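Glyco_hydro_cc domain-containing protein (Trichoderma gamsii, PDB 6UBD) probably binds beta-1,3-glucan oligosaccharides through a glycoside hydrolase family 128 (subgroup VII) catalytic-core domain. Local coordinates at residues Q149-N159 against A184-Y193. Numbering follows the deposited sequence.
Sequences QKDESWLKQFN and ADIDYYWNTY
Two neighbouring outer helices of a beta/alpha barrel, 154-159 and 179-193, are joined where Glu-152, just ahead of the first, reaches two tyrosine hydroxyls of the second. Their short segments run almost parallel, at 15°, but the axes stay 12.0 Å apart, so long side chains bridge the interval. Glu-152 OE2 accepts two hydrogen bonds, from Tyr-188 OH at 2.6 Å and from Tyr-193 OH at the same length; the hydroxyls arrive from opposite faces of the carboxylate plane. Its other oxygen, OE1, turns back to its own helix start and takes Lys-156 N through the syn lone pair, at 3.0 Å. A bend at chi2 (86°) lets the carboxylate serve both helices. Shortened to an alanine here, the side chain would lose its carboxylate, and both tyrosine hydroxyls would probably be left without their shared acceptor, the amide of Lys-156 without its side-chain acceptor.

Around this hub, Leu-155 CD2 makes a CH-pi contact over one face of the Tyr-193 ring, 4.2 Å from its centroid, while Thr-192 CG2 lies over the opposite face. Lys-150 O sits 3.5 Å above the centre of the Tyr-188 ring. One water bridges Lys-156 NZ and Thr-192 OG1. At the far end, Lys-150 N donates a weak bond to Asp-185 OD1 (3.3 Å), and Gln-149 NE2 binds Phe-175 O of strand 170-176. A loop leading into one outer helix and bonded to the next fits the TIM-barrel fold of GH128 proteins.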
ATOM      1  N   GLN A 149       1.227  -1.162  12.546  1.00  7.66           N
ATOM      2  CA  GLN A 149       0.528   0.164  12.461  1.00  7.91           C
ATOM      3  C   GLN A 149       1.196   1.150  13.419  1.00  7.74           C
ATOM      4  O   GLN A 149       2.496   1.160  13.473  1.00  8.49           O
ATOM      5  CB  GLN A 149      -0.972   0.039  12.671  1.00  8.70           C
ATOM      6  CG  GLN A 149      -1.646  -0.936  11.698  1.00  8.32           C
ATOM      7  CD  GLN A 149      -3.157  -0.827  11.770  1.00  8.28           C
ATOM      8  OE1 GLN A 149      -3.759   0.231  11.445  1.00  8.00           O
ATOM      9  NE2 GLN A 149      -3.848  -1.886  12.219  1.00  9.04           N
ATOM     10  N   LYS A 150       0.495   1.935  14.193  1.00  7.84           N
ATOM     11  CA  LYS A 150       1.119   2.924  15.106  1.00  8.44           C
ATOM     12  C   LYS A 150       1.903   2.269  16.275  1.00  7.56           C
ATOM     13  O   LYS A 150       2.661   3.042  16.925  1.00  9.38           O
ATOM     14  CB  LYS A 150       0.094   3.889  15.663  1.00  9.19           C
ATOM     15  CG  LYS A 150      -0.879   3.250  16.658  1.00 11.06           C
ATOM     16  CD  LYS A 150      -1.987   4.143  17.250  1.00 16.41           C
ATOM     17  CE  LYS A 150      -2.785   3.520  18.434  1.00 22.35           C
ATOM     18  NZ  LYS A 150      -1.967   2.953  19.599  1.00 25.03           N
ATOM     19  N   ASP A 151       1.773   0.961  16.477  1.00  7.97           N
ATOM     20  CA  ASP A 151       2.525   0.275  17.550  1.00  7.72           C
ATOM     21  C   ASP A 151       3.869  -0.287  17.047  1.00  7.67           C
ATOM     22  O   ASP A 151       4.501  -1.058  17.823  1.00  7.31           O
ATOM     23  CB  ASP A 151       1.609  -0.798  18.154  1.00  8.24           C
ATOM     24  CG  ASP A 151       0.304  -0.299  18.750  1.00 10.41           C
ATOM     25  OD1 ASP A 151       0.316   0.833  19.270  1.00  9.99           O
ATOM     26  OD2 ASP A 151      -0.679  -1.042  18.637  1.00 16.72           O
ATOM     27  N   GLU A 152       4.309  -0.002  15.833  1.00  7.76           N
ATOM     28  CA  GLU A 152       5.530  -0.584  15.288  1.00  7.84           C
ATOM     29  C   GLU A 152       6.786  -0.220  16.115  1.00  8.58           C
ATOM     30  O   GLU A 152       6.925   0.887  16.590  1.00  9.77           O
ATOM     31  CB  GLU A 152       5.719  -0.133  13.837  1.00  8.51           C
ATOM     32  CG  GLU A 152       6.046   1.334  13.671  1.00  9.36           C
ATOM     33  CD  GLU A 152       7.528   1.737  13.778  1.00  8.53           C
ATOM     34  OE1 GLU A 152       8.431   0.828  13.673  1.00  8.48           O
ATOM     35  OE2 GLU A 152       7.771   2.955  13.958  1.00  9.15           O
ATOM     36  N   SER A 153       7.696  -1.208  16.084  1.00  7.51           N
ATOM     37  CA  SER A 153       9.122  -0.999  16.457  1.00  7.90           C
ATOM     38  C   SER A 153      10.061  -1.395  15.314  1.00  8.76           C
ATOM     39  O   SER A 153      11.253  -0.999  15.389  1.00  8.62           O
ATOM     40  CB  SER A 153       9.454  -1.657  17.751  1.00  8.50           C
ATOM     41  OG  SER A 153       9.306  -3.082  17.623  1.00  9.26           O
ATOM     42  N   TRP A 154       9.687  -2.185  14.332  1.00  8.06           N
ATOM     43  CA  TRP A 154      10.638  -2.663  13.292  1.00  7.44           C
ATOM     44  C   TRP A 154      11.159  -1.478  12.461  1.00  8.29           C
ATOM     45  O   TRP A 154      12.378  -1.449  12.178  1.00  8.06           O
ATOM     46  CB  TRP A 154       9.880  -3.763  12.458  1.00  7.06           C
ATOM     47  CG  TRP A 154      10.700  -4.533  11.462  1.00  7.70           C
ATOM     48  CD1 TRP A 154      11.028  -5.856  11.595  1.00  8.02           C
ATOM     49  CD2 TRP A 154      11.215  -4.123  10.173  1.00  7.45           C
ATOM     50  NE1 TRP A 154      11.729  -6.298  10.495  1.00  7.48           N
ATOM     51  CE2 TRP A 154      11.853  -5.260   9.624  1.00  7.82           C
ATOM     52  CE3 TRP A 154      11.207  -2.949   9.394  1.00  7.01           C
ATOM     53  CZ2 TRP A 154      12.527  -5.233   8.401  1.00  8.72           C
ATOM     54  CZ3 TRP A 154      11.863  -2.904   8.179  1.00  7.71           C
ATOM     55  CH2 TRP A 154      12.504  -4.057   7.685  1.00  8.85           C
ATOM     56  N   LEU A 155      10.250  -0.613  11.951  1.00  8.04           N
ATOM     57  CA  LEU A 155      10.676   0.468  11.053  1.00  8.80           C
ATOM     58  C   LEU A 155      11.530   1.453  11.871  1.00  8.34           C
ATOM     59  O   LEU A 155      12.451   2.040  11.297  1.00  8.35           O
ATOM     60  CB  LEU A 155       9.442   1.135  10.432  1.00  9.25           C
ATOM     61  CG  LEU A 155       9.773   2.078   9.262  1.00  7.89           C
ATOM     62  CD1 LEU A 155      10.406   1.323   8.083  1.00  8.40           C
ATOM     63  CD2 LEU A 155       8.540   2.805   8.792  1.00  8.66           C
ATOM     64  N   LYS A 156      11.268   1.615  13.129  1.00  7.82           N
ATOM     65  CA  LYS A 156      12.074   2.566  13.944  1.00  9.54           C
ATOM     66  C   LYS A 156      13.532   2.107  14.019  1.00  8.64           C
ATOM     67  O   LYS A 156      14.456   2.953  13.868  1.00  8.80           O
ATOM     68  CB  LYS A 156      11.419   2.716  15.333  1.00 11.49           C
ATOM     69  CG  LYS A 156      12.111   3.758  16.175  1.00 15.63           C
ATOM     70  CD  LYS A 156      11.348   4.132  17.377  1.00 22.40           C
ATOM     71  CE  LYS A 156      10.123   4.900  16.957  1.00 25.99           C
ATOM     72  NZ  LYS A 156       9.280   5.263  18.122  1.00 27.34           N
ATOM     73  N   GLN A 157      13.712   0.794  14.164  1.00  9.16           N
ATOM     74  CA  GLN A 157      15.058   0.196  14.214  1.00  9.11           C
ATOM     75  C   GLN A 157      15.678   0.237  12.805  1.00  8.37           C
ATOM     76  O   GLN A 157      16.883   0.618  12.669  1.00  8.88           O
ATOM     77  CB  GLN A 157      14.916  -1.197  14.812  1.00  7.99           C
ATOM     78  CG  GLN A 157      16.284  -1.874  15.014  1.00  8.91           C
ATOM     79  CD  GLN A 157      17.092  -1.212  16.115  1.00  9.17           C
ATOM     80  OE1 GLN A 157      16.548  -0.701  17.097  1.00 10.71           O
ATOM     81  NE2 GLN A 157      18.405  -1.237  16.000  1.00 12.00           N
ATOM     82  N   PHE A 158      14.922  -0.102  11.755  1.00  8.54           N
ATOM     83  CA  PHE A 158      15.438  -0.111  10.362  1.00  9.07           C
ATOM     84  C   PHE A 158      15.931   1.292  10.020  1.00  7.82           C
ATOM     85  O   PHE A 158      16.979   1.449   9.378  1.00  8.22           O
ATOM     86  CB  PHE A 158      14.267  -0.559   9.455  1.00  8.69           C
ATOM     87  CG  PHE A 158      14.573  -0.612   7.977  1.00  7.35           C
ATOM     88  CD1 PHE A 158      15.293  -1.650   7.417  1.00  7.45           C
ATOM     89  CD2 PHE A 158      14.100   0.362   7.118  1.00  7.69           C
ATOM     90  CE1 PHE A 158      15.530  -1.711   6.057  1.00  8.32           C
ATOM     91  CE2 PHE A 158      14.311   0.298   5.746  1.00  8.00           C
ATOM     92  CZ  PHE A 158      15.067  -0.737   5.208  1.00  8.22           C
ATOM     93  N   ASN A 159      15.184   2.322  10.388  1.00  8.51           N
ATOM     94  CA  ASN A 159      15.486   3.742  10.062  1.00  8.82           C
ATOM     95  C   ASN A 159      16.797   4.208  10.717  1.00  8.92           C
ATOM     96  O   ASN A 159      17.359   5.204  10.218  1.00  9.95           O
ATOM     97  CB  ASN A 159      14.345   4.629  10.541  1.00  8.80           C
ATOM     98  CG  ASN A 159      14.502   6.081  10.150  1.00  8.40           C
ATOM     99  OD1 ASN A 159      14.636   6.361   8.949  1.00  8.37           O
ATOM    100  ND2 ASN A 159      14.359   6.998  11.106  1.00 10.57           N
ATOM    101  N   ALA A 184      -4.887   8.396  14.207  1.00  9.40           N
ATOM    102  CA  ALA A 184      -3.772   8.082  15.122  1.00  8.94           C
ATOM    103  C   ALA A 184      -2.625   7.427  14.334  1.00  9.82           C
ATOM    104  O   ALA A 184      -1.398   7.656  14.612  1.00  9.65           O
ATOM    105  CB  ALA A 184      -4.245   7.166  16.210  1.00  9.50           C
ATOM    106  N   ASP A 185      -2.920   6.618  13.326  1.00  9.70           N
ATOM    107  CA  ASP A 185      -1.875   6.042  12.455  1.00  8.48           C
ATOM    108  C   ASP A 185      -1.199   7.153  11.665  1.00  8.07           C
ATOM    109  O   ASP A 185       0.084   7.186  11.576  1.00  9.04           O
ATOM    110  CB  ASP A 185      -2.461   5.030  11.471  1.00  9.34           C
ATOM    111  CG  ASP A 185      -2.738   3.626  12.012  1.00  9.24           C
ATOM    112  OD1 ASP A 185      -2.293   3.297  13.159  1.00  8.90           O
ATOM    113  OD2 ASP A 185      -3.382   2.798  11.239  1.00  8.56           O
ATOM    114  N   ILE A 186      -1.965   8.040  11.049  1.00  8.13           N
ATOM    115  CA  ILE A 186      -1.351   9.152  10.266  1.00  8.65           C
ATOM    116  C   ILE A 186      -0.425   9.985  11.167  1.00  8.73           C
ATOM    117  O   ILE A 186       0.729  10.313  10.768  1.00  9.22           O
ATOM    118  CB  ILE A 186      -2.470  10.014   9.647  1.00  9.03           C
ATOM    119  CG1 ILE A 186      -3.189   9.269   8.503  1.00  9.34           C
ATOM    120  CG2 ILE A 186      -1.949  11.343   9.143  1.00  8.61           C
ATOM    121  CD1 ILE A 186      -4.488   9.891   8.061  1.00  9.12           C
ATOM    122  N   ASP A 187      -0.908  10.384  12.314  1.00  8.50           N
ATOM    123  CA  ASP A 187      -0.124  11.261  13.213  1.00  8.59           C
ATOM    124  C   ASP A 187       1.164  10.573  13.676  1.00  7.83           C
ATOM    125  O   ASP A 187       2.247  11.215  13.698  1.00  8.71           O
ATOM    126  CB  ASP A 187      -0.948  11.740  14.405  1.00  8.84           C
ATOM    127  CG  ASP A 187      -2.122  12.646  14.113  1.00 11.66           C
ATOM    128  OD1 ASP A 187      -2.109  13.292  13.106  1.00 14.22           O
ATOM    129  OD2 ASP A 187      -3.045  12.754  14.982  1.00 20.56           O
ATOM    130  N   TYR A 188       1.072   9.293  14.034  1.00  8.40           N
ATOM    131  CA  TYR A 188       2.278   8.552  14.450  1.00  8.49           C
ATOM    132  C   TYR A 188       3.339   8.574  13.334  1.00  7.88           C
ATOM    133  O   TYR A 188       4.521   8.886  13.601  1.00  8.19           O
ATOM    134  CB  TYR A 188       1.962   7.103  14.835  1.00  8.82           C
ATOM    135  CG  TYR A 188       3.202   6.314  15.174  1.00  8.35           C
ATOM    136  CD1 TYR A 188       3.876   6.442  16.397  1.00  8.16           C
ATOM    137  CD2 TYR A 188       3.819   5.523  14.198  1.00  8.01           C
ATOM    138  CE1 TYR A 188       5.072   5.801  16.644  1.00  8.22           C
ATOM    139  CE2 TYR A 188       5.036   4.912  14.451  1.00  8.57           C
ATOM    140  CZ  TYR A 188       5.628   4.985  15.705  1.00  8.11           C
ATOM    141  OH  TYR A 188       6.858   4.425  15.951  1.00  9.01           O
ATOM    142  N   TYR A 189       2.954   8.255  12.091  1.00  8.39           N
ATOM    143  CA  TYR A 189       3.946   8.086  11.022  1.00  8.12           C
ATOM    144  C   TYR A 189       4.436   9.452  10.531  1.00  8.26           C
ATOM    145  O   TYR A 189       5.649   9.544  10.192  1.00  7.73           O
ATOM    146  CB  TYR A 189       3.448   7.155   9.905  1.00  8.36           C
ATOM    147  CG  TYR A 189       3.541   5.685  10.238  1.00  8.60           C
ATOM    148  CD1 TYR A 189       4.773   5.042  10.161  1.00  8.87           C
ATOM    149  CD2 TYR A 189       2.427   4.970  10.704  1.00  8.66           C
ATOM    150  CE1 TYR A 189       4.877   3.700  10.498  1.00  9.09           C
ATOM    151  CE2 TYR A 189       2.514   3.643  11.067  1.00  8.39           C
ATOM    152  CZ  TYR A 189       3.770   3.003  10.956  1.00  8.35           C
ATOM    153  OH  TYR A 189       3.893   1.664  11.225  1.00  8.86           O
ATOM    154  N   TRP A 190       3.655  10.524  10.529  1.00  7.79           N
ATOM    155  CA  TRP A 190       4.174  11.888  10.239  1.00  8.16           C
ATOM    156  C   TRP A 190       5.111  12.350  11.366  1.00  8.00           C
ATOM    157  O   TRP A 190       6.224  12.819  11.112  1.00  9.29           O
ATOM    158  CB  TRP A 190       3.028  12.918   9.989  1.00  8.12           C
ATOM    159  CG  TRP A 190       3.620  14.295   9.874  1.00  8.46           C
ATOM    160  CD1 TRP A 190       3.664  15.296  10.827  1.00  9.35           C
ATOM    161  CD2 TRP A 190       4.497  14.758   8.836  1.00  8.81           C
ATOM    162  NE1 TRP A 190       4.418  16.364  10.409  1.00  9.65           N
ATOM    163  CE2 TRP A 190       4.953  16.054   9.184  1.00  9.47           C
ATOM    164  CE3 TRP A 190       4.859  14.220   7.612  1.00  8.29           C
ATOM    165  CZ2 TRP A 190       5.817  16.777   8.369  1.00  9.52           C
ATOM    166  CZ3 TRP A 190       5.683  14.943   6.772  1.00  9.24           C
ATOM    167  CH2 TRP A 190       6.172  16.191   7.177  1.00 10.09           C
ATOM    168  N   ASN A 191       4.669  12.259  12.586  1.00  7.75           N
ATOM    169  CA  ASN A 191       5.481  12.778  13.703  1.00  9.25           C
ATOM    170  C   ASN A 191       6.830  12.048  13.823  1.00  9.04           C
ATOM    171  O   ASN A 191       7.883  12.699  14.088  1.00 10.53           O
ATOM    172  CB  ASN A 191       4.740  12.715  15.040  1.00 10.17           C
ATOM    173  CG  ASN A 191       3.604  13.687  15.199  1.00 14.76           C
ATOM    174  OD1 ASN A 191       2.706  13.420  15.988  1.00 16.95           O
ATOM    175  ND2 ASN A 191       3.681  14.811  14.518  1.00 15.74           N
ATOM    176  N   THR A 192       6.805  10.719  13.602  1.00  8.74           N
ATOM    177  CA  THR A 192       8.008   9.872  13.798  1.00  8.71           C
ATOM    178  C   THR A 192       9.003   9.992  12.605  1.00  8.41           C
ATOM    179  O   THR A 192      10.217  10.098  12.829  1.00 10.06           O
ATOM    180  CB  THR A 192       7.598   8.422  14.060  1.00  9.97           C
ATOM    181  OG1 THR A 192       6.726   8.360  15.210  1.00  8.56           O
ATOM    182  CG2 THR A 192       8.839   7.590  14.331  1.00 11.98           C
ATOM    183  N   TYR A 193       8.499   9.999  11.348  1.00  7.89           N
ATOM    184  CA  TYR A 193       9.380   9.915  10.150  1.00  8.68           C
ATOM    185  C   TYR A 193       9.427  11.203   9.342  1.00  8.77           C
ATOM    186  O   TYR A 193      10.341  11.361   8.522  1.00  9.21           O
ATOM    187  CB  TYR A 193       9.098   8.641   9.356  1.00  8.57           C
ATOM    188  CG  TYR A 193       9.248   7.383  10.182  1.00  9.05           C
ATOM    189  CD1 TYR A 193      10.517   6.847  10.447  1.00  8.68           C
ATOM    190  CD2 TYR A 193       8.141   6.710  10.705  1.00  8.83           C
ATOM    191  CE1 TYR A 193      10.665   5.745  11.272  1.00  9.29           C
ATOM    192  CE2 TYR A 193       8.284   5.594  11.523  1.00  8.18           C
ATOM    193  CZ  TYR A 193       9.558   5.108  11.802  1.00  8.72           C
ATOM    194  OH  TYR A 193       9.752   4.040  12.604  1.00  9.81           O
TER
HETATM  195  O   HOH W   1       7.909   7.560  17.701  1.00 21.56           O